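Local coordinates for N-acetylmuramoyl-L-alanine amidase domain-containing protein SAOUHSC_02979 (Staphylococcus aureus, PDB 5T1Q) that probably hydrolyses amide bonds of cell-wall peptidoglycan as a secreted amidase, this chain carrying its glucosaminidase-like and C-terminal CHAP domains, at residues S66-A71 with V84-A89. Numbering follows the deposited sequence.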
loop_
_atom_site.group_PDB
_atom_site.type_symbol
_atom_site.label_atom_id
_atom_site.label_comp_id
_atom_site.label_asym_id
_atom_site.label_seq_id
_atom_site.Cartn_x
_atom_site.Cartn_y
_atom_site.Cartn_z
ATOM N N SER A 66 -5.141 -6.977 17.729
ATOM C CA SER A 66 -3.846 -7.300 18.337
ATOM C C SER A 66 -3.180 -6.093 19.005
ATOM O O SER A 66 -2.299 -6.281 19.838
ATOM C CB SER A 66 -2.867 -7.870 17.304
ATOM O OG SER A 66 -2.404 -6.856 16.420
ATOM N N ILE A 67 -3.581 -4.870 18.633
ATOM C CA ILE A 67 -2.972 -3.648 19.200
ATOM C C ILE A 67 -3.938 -2.556 19.675
ATOM O O ILE A 67 -3.480 -1.534 20.186
ATOM C CB ILE A 67 -1.987 -2.995 18.196
ATOM C CG1 ILE A 67 -2.724 -2.463 16.958
ATOM C CG2 ILE A 67 -0.891 -3.978 17.812
ATOM C CD1 ILE A 67 -1.839 -1.705 16.003
ATOM N N ALA A 68 -5.250 -2.756 19.529
ATOM C CA ALA A 68 -6.221 -1.722 19.940
ATOM C C ALA A 68 -6.132 -1.380 21.433
ATOM O O ALA A 68 -6.290 -0.215 21.811
ATOM C CB ALA A 68 -7.646 -2.134 19.584
ATOM N N LYS A 69 -5.870 -2.389 22.267
ATOM C CA LYS A 69 -5.769 -2.156 23.705
ATOM C C LYS A 69 -4.550 -1.303 24.041
ATOM O O LYS A 69 -4.669 -0.316 24.756
ATOM C CB LYS A 69 -5.744 -3.462 24.509
ATOM C CG LYS A 69 -5.703 -3.209 26.008
ATOM C CD LYS A 69 -5.741 -4.475 26.840
ATOM C CE LYS A 69 -5.612 -4.119 28.307
ATOM N NZ LYS A 69 -5.479 -5.324 29.160
ATOM N N ASP A 70 -3.383 -1.690 23.532
ATOM C CA ASP A 70 -2.154 -0.938 23.799
ATOM C C ASP A 70 -2.226 0.474 23.201
ATOM O O ASP A 70 -1.774 1.431 23.830
ATOM C CB ASP A 70 -0.911 -1.704 23.318
ATOM C CG ASP A 70 -0.604 -2.948 24.172
ATOM O OD1 ASP A 70 -1.012 -3.000 25.352
ATOM O OD2 ASP A 70 0.086 -3.867 23.669
ATOM N N ALA A 71 -2.821 0.601 22.013
ATOM C CA ALA A 71 -2.986 1.917 21.365
ATOM C C ALA A 71 -3.929 2.813 22.164
ATOM O O ALA A 71 -3.691 4.017 22.286
ATOM C CB ALA A 71 -3.494 1.762 19.947
ATOM N N VAL A 84 -5.287 7.633 14.966
ATOM C CA VAL A 84 -4.209 7.998 14.062
ATOM C C VAL A 84 -3.103 6.952 14.194
ATOM O O VAL A 84 -2.588 6.465 13.196
ATOM C CB VAL A 84 -3.692 9.434 14.330
ATOM C CG1 VAL A 84 -2.465 9.756 13.481
ATOM C CG2 VAL A 84 -4.792 10.453 14.057
HETATM N N MSE A 85 -2.789 6.571 15.426
HETATM C CA MSE A 85 -1.734 5.587 15.689
HETATM C C MSE A 85 -2.044 4.228 15.075
HETATM O O MSE A 85 -1.169 3.599 14.472
HETATM C CB MSE A 85 -1.545 5.497 17.205
HETATM C CG MSE A 85 -0.494 4.477 17.637
HETATM SE SE MSE A 85 -0.236 4.649 19.589
HETATM C CE MSE A 85 1.217 3.343 19.815
ATOM N N ILE A 86 -3.283 3.766 15.224
ATOM C CA ILE A 86 -3.678 2.470 14.689
ATOM C C ILE A 86 -3.694 2.509 13.150
ATOM O O ILE A 86 -3.296 1.544 12.497
ATOM C CB ILE A 86 -5.050 2.018 15.232
ATOM C CG1 ILE A 86 -4.964 1.781 16.740
ATOM C CG2 ILE A 86 -5.488 0.732 14.544
ATOM C CD1 ILE A 86 -6.300 1.565 17.414
ATOM N N ALA A 87 -4.158 3.626 12.597
ATOM C CA ALA A 87 -4.217 3.802 11.163
ATOM C C ALA A 87 -2.821 3.808 10.563
ATOM O O ALA A 87 -2.602 3.199 9.512
ATOM C CB ALA A 87 -4.949 5.084 10.819
ATOM N N GLN A 88 -1.885 4.505 11.220
ATOM C CA GLN A 88 -0.504 4.531 10.752
ATOM C C GLN A 88 0.109 3.133 10.825
ATOM O O GLN A 88 0.834 2.737 9.909
ATOM C CB GLN A 88 0.352 5.552 11.518
ATOM C CG GLN A 88 0.134 6.983 11.065
ATOM C CD GLN A 88 1.198 7.944 11.580
ATOM O OE1 GLN A 88 1.079 8.503 12.669
ATOM N NE2 GLN A 88 2.196 8.208 10.750
ATOM N N ALA A 89 -0.200 2.386 11.889
ATOM C CA ALA A 89 0.276 1.012 12.013
ATOM C C ALA A 89 -0.253 0.179 10.846
ATOM O O ALA A 89 0.514 -0.537 10.192
ATOM C CB ALA A 89 -0.136 0.389 13.344
#
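Ile67, Ala68 and Ala71 meet Met85, Ile86 and Ala89 in a buried, wholly apolar helix-helix contact between the consecutive helices 58-78 and 82-93 of the glucosaminidase-like domain. The two segments run roughly antiparallel, at 146°, with their axes 10.1 Å apart at closest approach. Ile86 makes the central contact: a chi1 of -65° turns its CG1 branch away from the carbonyl carbon, and it is this branch that meets Ala71 CB, at 3.5 Å, while CD1 reaches on to 4.1 Å from Ala68 CA. Alanine suits both places, because its single methyl lets the branched side chain come close to the opposing backbone. At the other end the roles are exchanged. Ile67 extends CD1 to 3.8 Å from Ala89 CB, a long side chain again meeting a short one. The unbranched, fully extended chain of Met85, present here as selenomethionine, skirts Ala71, its SE 4.4 Å from Ala71 CB, and also touches Leu149 and Tyr152 of helix 145-158. Phe211 packs against both Ala68 and Ile86, continuing the apolar core. Across the neighbouring faces of helix 82-93 lie helices 178-185 and 195-205. Such an antiparallel helical hairpin, embedded among further helices, fits the largely helical, lysozyme-like core of the glucosaminidase family.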